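Local coordinates for PAP fimbrial major pilin protein (Escherichia coli, PDB 2UY6), which polymerizes into the thick right-handed helical rod of the pilus, a fibre that enables the bacteria to colonize the epithelium of specific host organs, at residues A80-I85 with V155-L160; G88-L93 with V113-E118; I103-A108 with Y133-K138. The protein carries 2 engineered substitutions. All coordinates share one frame; numbering follows the deposited sequence.

Interaction 1 (A80-I85 with V155-L160); sequences AFTGPI and VANFNL
Two antiparallel strands, 77-86 and 153-162, form a small sheet in the immunoglobulin-like pilin fold, and here Ala80, Phe81 and Thr82 pair with Asn159, Phe158 and Asn157. The two outer pairs are hydrogen-bonded and the middle one is not. Asn159 N bonds to Ala80 O at 2.7 Å, nearly in line with the carbonyl. Asn157 N reaches Thr82 O at 2.7 Å with an N-H...O angle of 176°. The return bonds, Ala80 N to Asn159 O and Thr82 N to Asn157 O, are less straight. Between them Phe81 CA lies 3.2 Å from Asn157 O, a CA-H...O contact.

The middle pair puts both its rings on one face of the sheet. Phe158 has CG anti to its backbone N (chi1 -175°), whereas Phe81 has CG beside its own N. Phe158 CD1 thus comes over the rim of one face of the Phe81 ring, 3.6 Å from Phe81 CZ. The ring planes meet at an oblique 56°. Tyr133 meets Phe81 edge-to-face.

The other face carries Ala80, Thr82, Asn157 and Asn159. The side chains of Thr82 and Asn159 run at about a right angle to each other, with Asn159 ND2 3.4 Å from Thr82 CB. Thr82 OG1 gives a weak hydrogen bond to Phe81 O.

Strand 155-160 also pairs in parallel with a strand of another protein, so the sheet runs on across the interface. This is consistent with the donor-strand complementation known for pilins. The chemistry is that of a two-sided sheet: main-chain bonds set the register, buried aromatic carbon fills one face, and the other face is largely polar.

Interaction 2 (G88-L93 with V113-E118); sequences GHSDEL and VFDGSE
The Phe114 ring has Leu93 CB over one face, offset toward the rim, and the backbone carbonyls of Ser90 and Asp91 at its edge. Leu93 CB sits 3.9 Å from the ring centroid and 17° off the normal, a CH-pi contact. The two side chains cross at about a right angle, and Leu93 CD1 also reaches Phe114 CD2 at 3.9 Å. Ser90 O lies 3.4 Å from Phe114 CD1, near the ring plane. The same oxygen accepts the nearly straight backbone bond from Phe114 N at 2.8 Å. Val113 CA makes a CA-H...O contact with Ser90 O at 3.3 Å.

Ser90 belongs to a type I turn from His89 to Glu92, closed by Glu92 N to His89 O at 2.8 Å. Asp115 has CG between its N and carbonyl carbon (chi1 58°), which brings its carboxylate against Ser90 CB. Ser117 OG donates to Asp115 OD2 on its syn side at 2.8 Å, but 34° out of the carboxylate plane. This should steady the group.

The contact joins two loop corners beside the sheets. Phe114 also touches Phe81 and Ile85 of strand 77-86, Ala156 of strand 153-162 and Val105 of strand 101-106. Leu93 meets Ile103, Ala154 and Ala156.

Interaction 3 (I103-A108 with Y133-K138); sequences IVVQGA and YTAVVK
Val136 has CG1 anti to its carbonyl carbon (chi1 -69°), which leaves CG2 between N and the carbonyl carbon, 3.7 Å from Val104 CB. The two valines lie side by side and point the same way. Tyr133 has CG beside its own N (chi1 -62°), and its ring passes Gly107, with CD2 only 3.3 Å from Gly107 CA. Gln106 O lies near the ring plane at its edge. Val105 CG1 packs on Tyr133 CB at 3.8 Å, the two side chains crossing at a slant.

Strands 101-106 and 130-139 are antiparallel neighbours in the five-stranded sheet of the pilin's immunoglobulin-like fold. Val104 and Val136 exchange two backbone bonds, both 2.9 Å between N and O. Gln106 and Thr134 do the same, with Gln106 N to Thr134 O at 2.8 Å. Val105 with Ala135 between them, and Ile103 with Val137 beyond Val104, are non-hydrogen-bonded pairs whose side chains turn into the core.

On the other face a water donates to Gln106 O at 3.0 Å and also bonds Thr134 OG1 at 2.6 Å. It bridges the strands beside the Thr134 N to Gln106 O bond. Lys138 lays its CE 4.2 Å from Val104 CG2, while its NZ forms a salt bridge with Glu92.

Overall arrangement
All three contacts lie in one pilin domain. Along the chain, interaction 1 closes a long loop that contains the other two, whose segments alternate. Interaction 3 belongs to the five-stranded sheet and interaction 1 to the sheet of strands 77-86 and 153-162, which a strand of another chain extends. Their centres are about 13 Å apart. Interaction 2 is about 9 Å from interaction 1 and 12 Å from interaction 3, measured between centres. It touches both: Phe114 CB meets Gly83 O, and Asp91 O lies 3.5 Å from Val104 CG2. Leu93 N also probably bonds to Ile103 O. Loop corners thus tie the two sheets together.

Interaction 1 (A80-I85 with V155-L160)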
ATOM      1  N   ALA B  80      -9.876  11.304   9.617  1.00 28.28           N
ATOM      2  CA  ALA B  80     -10.246  12.026  10.830  1.00 27.83           C
ATOM      3  C   ALA B  80      -9.093  12.764  11.508  1.00 28.16           C
ATOM      4  O   ALA B  80      -7.926  12.365  11.412  1.00 28.35           O
ATOM      5  CB  ALA B  80     -10.902  11.067  11.826  1.00 25.34           C
ATOM      6  N   PHE B  81      -9.428  13.851  12.196  1.00 26.90           N
ATOM      7  CA  PHE B  81      -8.424  14.624  12.908  1.00 26.09           C
ATOM      8  C   PHE B  81      -8.571  14.357  14.395  1.00 28.96           C
ATOM      9  O   PHE B  81      -9.680  14.144  14.897  1.00 28.67           O
ATOM     10  CB  PHE B  81      -8.588  16.118  12.656  1.00 23.27           C
ATOM     11  CG  PHE B  81      -8.180  16.558  11.282  1.00 21.83           C
ATOM     12  CD1 PHE B  81      -9.034  16.395  10.199  1.00 20.48           C
ATOM     13  CD2 PHE B  81      -6.949  17.161  11.078  1.00 19.57           C
ATOM     14  CE1 PHE B  81      -8.667  16.835   8.929  1.00 20.11           C
ATOM     15  CE2 PHE B  81      -6.570  17.606   9.812  1.00 20.27           C
ATOM     16  CZ  PHE B  81      -7.430  17.443   8.735  1.00 19.91           C
ATOM     17  N   THR B  82      -7.447  14.364  15.101  1.00 30.86           N
ATOM     18  CA  THR B  82      -7.471  14.135  16.531  1.00 32.75           C
ATOM     19  C   THR B  82      -6.473  15.015  17.256  1.00 33.25           C
ATOM     20  O   THR B  82      -5.345  15.207  16.804  1.00 33.36           O
ATOM     21  CB  THR B  82      -7.203  12.648  16.855  1.00 33.40           C
ATOM     22  OG1 THR B  82      -8.451  11.942  16.850  1.00 34.20           O
ATOM     23  CG2 THR B  82      -6.534  12.490  18.214  1.00 33.52           C
ATOM     24  N   GLY B  83      -6.920  15.557  18.383  1.00 33.69           N
ATOM     25  CA  GLY B  83      -6.091  16.415  19.203  1.00 34.06           C
ATOM     26  C   GLY B  83      -6.903  16.875  20.397  1.00 34.34           C
ATOM     27  O   GLY B  83      -8.128  16.742  20.392  1.00 34.42           O
ATOM     28  N   PRO B  84      -6.259  17.407  21.446  1.00 34.90           N
ATOM     29  CA  PRO B  84      -6.975  17.882  22.636  1.00 34.96           C
ATOM     30  C   PRO B  84      -7.947  18.990  22.249  1.00 35.68           C
ATOM     31  O   PRO B  84      -7.599  19.878  21.465  1.00 35.62           O
ATOM     32  CB  PRO B  84      -5.852  18.392  23.520  1.00 34.58           C
ATOM     33  CG  PRO B  84      -4.845  18.880  22.515  1.00 34.54           C
ATOM     34  CD  PRO B  84      -4.830  17.746  21.528  1.00 33.90           C
ATOM     35  N   ILE B  85      -9.160  18.938  22.792  1.00 36.97           N
ATOM     36  CA  ILE B  85     -10.178  19.938  22.474  1.00 40.03           C
ATOM     37  C   ILE B  85     -10.590  20.843  23.634  1.00 42.26           C
ATOM     38  O   ILE B  85     -10.426  20.497  24.806  1.00 42.46           O
ATOM     39  CB  ILE B  85     -11.470  19.282  21.955  1.00 39.25           C
ATOM     40  CG1 ILE B  85     -12.029  18.342  23.020  1.00 40.23           C
ATOM     41  CG2 ILE B  85     -11.201  18.535  20.665  1.00 39.75           C
ATOM     42  CD1 ILE B  85     -13.367  17.711  22.651  1.00 42.01           C
ATOM     43  N   VAL B 155      -0.551  20.476  17.808  1.00 31.02           N
ATOM     44  CA  VAL B 155      -0.317  19.354  16.902  1.00 31.05           C
ATOM     45  C   VAL B 155      -1.625  18.609  16.736  1.00 30.32           C
ATOM     46  O   VAL B 155      -2.301  18.306  17.714  1.00 31.01           O
ATOM     47  CB  VAL B 155       0.719  18.344  17.450  1.00 31.00           C
ATOM     48  CG1 VAL B 155       0.828  17.143  16.494  1.00 31.38           C
ATOM     49  CG2 VAL B 155       2.071  19.012  17.612  1.00 29.58           C
ATOM     50  N   ALA B 156      -1.985  18.319  15.498  1.00 29.57           N
ATOM     51  CA  ALA B 156      -3.212  17.589  15.240  1.00 29.53           C
ATOM     52  C   ALA B 156      -2.858  16.291  14.522  1.00 28.93           C
ATOM     53  O   ALA B 156      -1.984  16.280  13.654  1.00 29.41           O
ATOM     54  CB  ALA B 156      -4.145  18.438  14.387  1.00 28.93           C
ATOM     55  N   ASN B 157      -3.510  15.191  14.889  1.00 29.79           N
ATOM     56  CA  ASN B 157      -3.235  13.916  14.221  1.00 31.07           C
ATOM     57  C   ASN B 157      -4.183  13.692  13.065  1.00 29.76           C
ATOM     58  O   ASN B 157      -5.398  13.637  13.258  1.00 32.53           O
ATOM     59  CB  ASN B 157      -3.358  12.729  15.178  1.00 32.39           C
ATOM     60  CG  ASN B 157      -2.182  12.615  16.114  1.00 36.77           C
ATOM     61  OD1 ASN B 157      -1.019  12.654  15.686  1.00 37.39           O
ATOM     62  ND2 ASN B 157      -2.469  12.470  17.405  1.00 38.56           N
ATOM     63  N   PHE B 158      -3.619  13.581  11.867  1.00 27.62           N
ATOM     64  CA  PHE B 158      -4.387  13.331  10.658  1.00 27.72           C
ATOM     65  C   PHE B 158      -4.421  11.815  10.529  1.00 29.02           C
ATOM     66  O   PHE B 158      -3.431  11.193  10.142  1.00 29.62           O
ATOM     67  CB  PHE B 158      -3.681  13.951   9.452  1.00 27.76           C
ATOM     68  CG  PHE B 158      -4.456  13.846   8.171  1.00 26.16           C
ATOM     69  CD1 PHE B 158      -5.731  14.391   8.066  1.00 25.78           C
ATOM     70  CD2 PHE B 158      -3.907  13.219   7.064  1.00 24.48           C
ATOM     71  CE1 PHE B 158      -6.447  14.313   6.868  1.00 26.01           C
ATOM     72  CE2 PHE B 158      -4.614  13.138   5.864  1.00 24.26           C
ATOM     73  CZ  PHE B 158      -5.886  13.687   5.767  1.00 23.54           C
ATOM     74  N   ASN B 159      -5.565  11.225  10.851  1.00 29.92           N
ATOM     75  CA  ASN B 159      -5.705   9.774  10.824  1.00 30.80           C
ATOM     76  C   ASN B 159      -6.420   9.177   9.612  1.00 30.26           C
ATOM     77  O   ASN B 159      -7.572   9.512   9.320  1.00 31.17           O
ATOM     78  CB  ASN B 159      -6.409   9.332  12.108  1.00 33.62           C
ATOM     79  CG  ASN B 159      -6.018  10.191  13.311  1.00 38.70           C
ATOM     80  OD1 ASN B 159      -4.833  10.339  13.626  1.00 38.97           O
ATOM     81  ND2 ASN B 159      -7.017  10.765  13.984  1.00 38.87           N
ATOM     82  N   LEU B 160      -5.719   8.288   8.913  1.00 28.17           N
ATOM     83  CA  LEU B 160      -6.259   7.592   7.748  1.00 26.16           C
ATOM     84  C   LEU B 160      -6.401   6.117   8.118  1.00 26.44           C
ATOM     85  O   LEU B 160      -5.399   5.429   8.352  1.00 25.40           O
ATOM     86  CB  LEU B 160      -5.312   7.731   6.553  1.00 25.69           C
ATOM     87  CG  LEU B 160      -5.082   9.165   6.074  1.00 25.74           C
ATOM     88  CD1 LEU B 160      -4.166   9.178   4.856  1.00 22.79           C
ATOM     89  CD2 LEU B 160      -6.430   9.795   5.747  1.00 25.76           C
TER

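Interaction 2 (G88-L93 with V113-E118)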
ATOM      1  N   GLY B  88     -16.113  20.891  25.659  1.00 50.03           N
ATOM      2  CA  GLY B  88     -17.407  21.313  25.156  1.00 50.42           C
ATOM      3  C   GLY B  88     -17.389  21.877  23.745  1.00 51.13           C
ATOM      4  O   GLY B  88     -18.412  22.368  23.257  1.00 51.69           O
ATOM      5  N   HIS B  89     -16.240  21.811  23.079  1.00 50.86           N
ATOM      6  CA  HIS B  89     -16.121  22.332  21.716  1.00 51.34           C
ATOM      7  C   HIS B  89     -15.140  21.505  20.877  1.00 50.09           C
ATOM      8  O   HIS B  89     -13.988  21.895  20.660  1.00 50.54           O
ATOM      9  CB  HIS B  89     -15.689  23.798  21.778  1.00 52.55           C
ATOM     10  CG  HIS B  89     -16.623  24.661  22.568  1.00 54.32           C
ATOM     11  ND1 HIS B  89     -17.789  25.174  22.040  1.00 54.50           N
ATOM     12  CD2 HIS B  89     -16.592  25.055  23.864  1.00 53.91           C
ATOM     13  CE1 HIS B  89     -18.435  25.847  22.977  1.00 53.62           C
ATOM     14  NE2 HIS B  89     -17.730  25.788  24.093  1.00 54.12           N
ATOM     15  N   SER B  90     -15.622  20.362  20.403  1.00 48.28           N
ATOM     16  CA  SER B  90     -14.817  19.442  19.612  1.00 46.21           C
ATOM     17  C   SER B  90     -14.262  20.052  18.333  1.00 44.71           C
ATOM     18  O   SER B  90     -13.361  19.492  17.717  1.00 44.97           O
ATOM     19  CB  SER B  90     -15.642  18.203  19.272  1.00 45.72           C
ATOM     20  OG  SER B  90     -16.771  18.555  18.495  1.00 45.67           O
ATOM     21  N   ASP B  91     -14.795  21.198  17.929  1.00 42.83           N
ATOM     22  CA  ASP B  91     -14.313  21.842  16.717  1.00 41.15           C
ATOM     23  C   ASP B  91     -13.267  22.894  17.045  1.00 39.81           C
ATOM     24  O   ASP B  91     -12.830  23.641  16.172  1.00 38.61           O
ATOM     25  CB  ASP B  91     -15.478  22.467  15.945  1.00 42.82           C
ATOM     26  CG  ASP B  91     -16.059  23.688  16.635  1.00 43.65           C
ATOM     27  OD1 ASP B  91     -16.132  23.704  17.883  1.00 42.43           O
ATOM     28  OD2 ASP B  91     -16.458  24.626  15.914  1.00 45.07           O
ATOM     29  N   GLU B  92     -12.870  22.957  18.312  1.00 39.14           N
ATOM     30  CA  GLU B  92     -11.850  23.909  18.728  1.00 39.15           C
ATOM     31  C   GLU B  92     -10.642  23.151  19.246  1.00 37.60           C
ATOM     32  O   GLU B  92     -10.693  22.540  20.306  1.00 37.59           O
ATOM     33  CB  GLU B  92     -12.368  24.846  19.823  1.00 40.29           C
ATOM     34  CG  GLU B  92     -13.576  25.692  19.432  1.00 42.78           C
ATOM     35  CD  GLU B  92     -13.788  26.887  20.361  1.00 43.06           C
ATOM     36  OE1 GLU B  92     -13.536  26.762  21.580  1.00 43.17           O
ATOM     37  OE2 GLU B  92     -14.216  27.954  19.871  1.00 43.68           O
ATOM     38  N   LEU B  93      -9.559  23.192  18.484  1.00 36.46           N
ATOM     39  CA  LEU B  93      -8.331  22.513  18.861  1.00 37.57           C
ATOM     40  C   LEU B  93      -7.564  23.331  19.906  1.00 37.93           C
ATOM     41  O   LEU B  93      -6.987  24.373  19.583  1.00 37.41           O
ATOM     42  CB  LEU B  93      -7.456  22.302  17.621  1.00 37.74           C
ATOM     43  CG  LEU B  93      -6.115  21.618  17.880  1.00 38.15           C
ATOM     44  CD1 LEU B  93      -6.365  20.186  18.322  1.00 38.89           C
ATOM     45  CD2 LEU B  93      -5.265  21.662  16.632  1.00 36.45           C
ATOM     46  N   VAL B 113     -13.674  18.294  13.348  1.00 34.46           N
ATOM     47  CA  VAL B 113     -13.838  18.052  14.771  1.00 34.12           C
ATOM     48  C   VAL B 113     -12.651  17.186  15.180  1.00 34.45           C
ATOM     49  O   VAL B 113     -12.182  16.361  14.391  1.00 33.79           O
ATOM     50  CB  VAL B 113     -15.162  17.324  15.077  1.00 33.29           C
ATOM     51  CG1 VAL B 113     -16.320  18.291  14.946  1.00 32.89           C
ATOM     52  CG2 VAL B 113     -15.355  16.168  14.121  1.00 33.35           C
ATOM     53  N   PHE B 114     -12.158  17.374  16.399  1.00 34.05           N
ATOM     54  CA  PHE B 114     -11.004  16.614  16.864  1.00 34.47           C
ATOM     55  C   PHE B 114     -11.285  15.629  17.988  1.00 36.03           C
ATOM     56  O   PHE B 114     -10.354  15.083  18.571  1.00 36.08           O
ATOM     57  CB  PHE B 114      -9.896  17.561  17.322  1.00 33.15           C
ATOM     58  CG  PHE B 114      -9.533  18.603  16.318  1.00 31.06           C
ATOM     59  CD1 PHE B 114     -10.287  19.760  16.194  1.00 31.79           C
ATOM     60  CD2 PHE B 114      -8.431  18.431  15.492  1.00 30.13           C
ATOM     61  CE1 PHE B 114      -9.945  20.735  15.255  1.00 30.86           C
ATOM     62  CE2 PHE B 114      -8.083  19.399  14.551  1.00 27.25           C
ATOM     63  CZ  PHE B 114      -8.838  20.547  14.433  1.00 28.77           C
ATOM     64  N   ASP B 115     -12.554  15.409  18.311  1.00 39.82           N
ATOM     65  CA  ASP B 115     -12.896  14.476  19.379  1.00 43.78           C
ATOM     66  C   ASP B 115     -12.842  13.060  18.830  1.00 47.41           C
ATOM     67  O   ASP B 115     -13.272  12.105  19.478  1.00 47.58           O
ATOM     68  CB  ASP B 115     -14.299  14.757  19.914  1.00 43.96           C
ATOM     69  CG  ASP B 115     -15.366  14.670  18.836  1.00 46.26           C
ATOM     70  OD1 ASP B 115     -16.560  14.756  19.179  1.00 47.84           O
ATOM     71  OD2 ASP B 115     -15.016  14.523  17.646  1.00 47.67           O
ATOM     72  N   GLY B 116     -12.296  12.928  17.628  1.00 49.96           N
ATOM     73  CA  GLY B 116     -12.230  11.625  17.018  1.00 53.82           C
ATOM     74  C   GLY B 116     -13.580  11.312  16.400  1.00 56.65           C
ATOM     75  O   GLY B 116     -14.254  10.354  16.784  1.00 57.34           O
ATOM     76  N   SER B 117     -13.995  12.157  15.464  1.00 58.30           N
ATOM     77  CA  SER B 117     -15.245  11.955  14.748  1.00 59.05           C
ATOM     78  C   SER B 117     -14.843  11.961  13.283  1.00 60.62           C
ATOM     79  O   SER B 117     -13.909  12.660  12.888  1.00 61.41           O
ATOM     80  CB  SER B 117     -16.255  13.066  15.051  1.00 57.88           C
ATOM     81  OG  SER B 117     -16.826  12.894  16.340  1.00 56.71           O
ATOM     82  N   GLU B 118     -15.532  11.162  12.484  1.00 62.30           N
ATOM     83  CA  GLU B 118     -15.218  11.045  11.072  1.00 63.60           C
ATOM     84  C   GLU B 118     -15.311  12.352  10.303  1.00 62.74           C
ATOM     85  O   GLU B 118     -16.278  13.101  10.432  1.00 61.73           O
ATOM     86  CB  GLU B 118     -16.127   9.993  10.440  1.00 67.23           C
ATOM     87  CG  GLU B 118     -15.720   9.555   9.049  1.00 70.37           C
ATOM     88  CD  GLU B 118     -16.367   8.239   8.664  1.00 72.45           C
ATOM     89  OE1 GLU B 118     -16.031   7.206   9.291  1.00 72.08           O
ATOM     90  OE2 GLU B 118     -17.213   8.243   7.744  1.00 73.18           O
TER

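Interaction 3 (I103-A108 with Y133-K138)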
ATOM      1  N   ILE B 103      -7.605  26.697  18.043  1.00 26.05           N
ATOM      2  CA  ILE B 103      -7.531  26.646  16.588  1.00 24.83           C
ATOM      3  C   ILE B 103      -8.740  25.949  15.985  1.00 25.41           C
ATOM      4  O   ILE B 103      -9.165  24.895  16.456  1.00 24.74           O
ATOM      5  CB  ILE B 103      -6.260  25.925  16.103  1.00 25.41           C
ATOM      6  CG1 ILE B 103      -5.019  26.695  16.558  1.00 22.49           C
ATOM      7  CG2 ILE B 103      -6.275  25.809  14.570  1.00 25.06           C
ATOM      8  CD1 ILE B 103      -3.712  26.061  16.130  1.00 20.05           C
ATOM      9  N   VAL B 104      -9.277  26.556  14.934  1.00 25.46           N
ATOM     10  CA  VAL B 104     -10.443  26.049  14.223  1.00 25.89           C
ATOM     11  C   VAL B 104     -10.053  25.731  12.772  1.00 27.09           C
ATOM     12  O   VAL B 104      -9.380  26.528  12.113  1.00 26.96           O
ATOM     13  CB  VAL B 104     -11.576  27.104  14.269  1.00 26.37           C
ATOM     14  CG1 VAL B 104     -12.555  26.900  13.127  1.00 28.14           C
ATOM     15  CG2 VAL B 104     -12.297  27.006  15.607  1.00 26.66           C
ATOM     16  N   VAL B 105     -10.465  24.565  12.282  1.00 27.69           N
ATOM     17  CA  VAL B 105     -10.129  24.161  10.920  1.00 29.39           C
ATOM     18  C   VAL B 105     -11.361  23.848  10.083  1.00 31.42           C
ATOM     19  O   VAL B 105     -12.233  23.065  10.487  1.00 29.48           O
ATOM     20  CB  VAL B 105      -9.176  22.936  10.912  1.00 29.73           C
ATOM     21  CG1 VAL B 105      -8.820  22.545   9.469  1.00 28.16           C
ATOM     22  CG2 VAL B 105      -7.913  23.270  11.687  1.00 27.49           C
ATOM     23  N   GLN B 106     -11.409  24.477   8.911  1.00 33.95           N
ATOM     24  CA  GLN B 106     -12.509  24.334   7.969  1.00 38.01           C
ATOM     25  C   GLN B 106     -12.069  23.544   6.732  1.00 38.48           C
ATOM     26  O   GLN B 106     -11.038  23.839   6.117  1.00 37.01           O
ATOM     27  CB  GLN B 106     -13.009  25.726   7.566  1.00 40.19           C
ATOM     28  CG  GLN B 106     -14.307  25.740   6.778  1.00 45.34           C
ATOM     29  CD  GLN B 106     -14.868  27.145   6.600  1.00 49.10           C
ATOM     30  OE1 GLN B 106     -15.096  27.867   7.580  1.00 50.67           O
ATOM     31  NE2 GLN B 106     -15.096  27.539   5.346  1.00 49.87           N
ATOM     32  N   GLY B 107     -12.870  22.547   6.374  1.00 39.46           N
ATOM     33  CA  GLY B 107     -12.557  21.706   5.234  1.00 40.87           C
ATOM     34  C   GLY B 107     -13.202  22.136   3.939  1.00 41.81           C
ATOM     35  O   GLY B 107     -12.636  22.935   3.199  1.00 44.77           O
ATOM     36  N   ALA B 108     -14.378  21.601   3.640  1.00 40.56           N
ATOM     37  CA  ALA B 108     -15.058  21.979   2.408  1.00 40.27           C
ATOM     38  C   ALA B 108     -16.472  22.412   2.755  1.00 39.97           C
ATOM     39  O   ALA B 108     -17.440  21.732   2.424  1.00 38.67           O
ATOM     40  CB  ALA B 108     -15.082  20.808   1.444  1.00 40.53           C
ATOM     41  N   TYR B 133      -7.708  22.838   3.344  1.00 29.30           N
ATOM     42  CA  TYR B 133      -8.383  23.254   4.572  1.00 27.55           C
ATOM     43  C   TYR B 133      -7.889  24.661   4.913  1.00 27.19           C
ATOM     44  O   TYR B 133      -6.924  25.152   4.325  1.00 28.35           O
ATOM     45  CB  TYR B 133      -8.028  22.352   5.763  1.00 26.26           C
ATOM     46  CG  TYR B 133      -8.414  20.894   5.653  1.00 25.53           C
ATOM     47  CD1 TYR B 133      -7.561  19.961   5.053  1.00 23.94           C
ATOM     48  CD2 TYR B 133      -9.626  20.441   6.165  1.00 22.56           C
ATOM     49  CE1 TYR B 133      -7.913  18.611   4.969  1.00 21.84           C
ATOM     50  CE2 TYR B 133      -9.985  19.101   6.084  1.00 23.29           C
ATOM     51  CZ  TYR B 133      -9.127  18.194   5.486  1.00 22.53           C
ATOM     52  OH  TYR B 133      -9.506  16.879   5.400  1.00 24.18           O
ATOM     53  N   THR B 134      -8.561  25.312   5.852  1.00 25.88           N
ATOM     54  CA  THR B 134      -8.132  26.630   6.308  1.00 25.11           C
ATOM     55  C   THR B 134      -8.192  26.579   7.820  1.00 23.61           C
ATOM     56  O   THR B 134      -9.047  25.909   8.397  1.00 22.58           O
ATOM     57  CB  THR B 134      -9.032  27.772   5.803  1.00 25.65           C
ATOM     58  OG1 THR B 134     -10.394  27.341   5.802  1.00 31.64           O
ATOM     59  CG2 THR B 134      -8.616  28.208   4.415  1.00 25.14           C
ATOM     60  N   ALA B 135      -7.266  27.269   8.466  1.00 23.46           N
ATOM     61  CA  ALA B 135      -7.227  27.270   9.913  1.00 22.30           C
ATOM     62  C   ALA B 135      -7.149  28.687  10.442  1.00 22.23           C
ATOM     63  O   ALA B 135      -6.405  29.522   9.917  1.00 21.09           O
ATOM     64  CB  ALA B 135      -6.033  26.458  10.395  1.00 19.58           C
ATOM     65  N   VAL B 136      -7.920  28.947  11.491  1.00 23.33           N
ATOM     66  CA  VAL B 136      -7.953  30.259  12.126  1.00 27.83           C
ATOM     67  C   VAL B 136      -7.708  30.134  13.623  1.00 28.47           C
ATOM     68  O   VAL B 136      -8.112  29.157  14.255  1.00 29.59           O
ATOM     69  CB  VAL B 136      -9.324  30.956  11.934  1.00 27.98           C
ATOM     70  CG1 VAL B 136      -9.522  31.354  10.478  1.00 29.30           C
ATOM     71  CG2 VAL B 136     -10.434  30.019  12.371  1.00 31.14           C
ATOM     72  N   VAL B 137      -7.037  31.126  14.185  1.00 29.44           N
ATOM     73  CA  VAL B 137      -6.763  31.148  15.615  1.00 30.73           C
ATOM     74  C   VAL B 137      -7.746  32.129  16.263  1.00 31.01           C
ATOM     75  O   VAL B 137      -8.023  33.193  15.705  1.00 31.72           O
ATOM     76  CB  VAL B 137      -5.322  31.624  15.897  1.00 30.65           C
ATOM     77  CG1 VAL B 137      -5.090  31.742  17.403  1.00 30.33           C
ATOM     78  CG2 VAL B 137      -4.334  30.653  15.278  1.00 29.87           C
ATOM     79  N   LYS B 138      -8.290  31.768  17.420  1.00 31.35           N
ATOM     80  CA  LYS B 138      -9.216  32.660  18.107  1.00 32.17           C
ATOM     81  C   LYS B 138      -9.246  32.385  19.601  1.00 32.63           C
ATOM     82  O   LYS B 138      -8.689  31.392  20.064  1.00 31.17           O
ATOM     83  CB  LYS B 138     -10.626  32.532  17.526  1.00 30.68           C
ATOM     84  CG  LYS B 138     -11.376  31.280  17.924  1.00 31.52           C
ATOM     85  CD  LYS B 138     -12.703  31.221  17.197  1.00 33.20           C
ATOM     86  CE  LYS B 138     -13.647  30.246  17.848  1.00 36.02           C
ATOM     87  NZ  LYS B 138     -13.977  30.694  19.230  1.00 37.94           N
TER
HETATM   88  O   HOH W   1     -11.665  25.845   4.035  1.00 35.23           O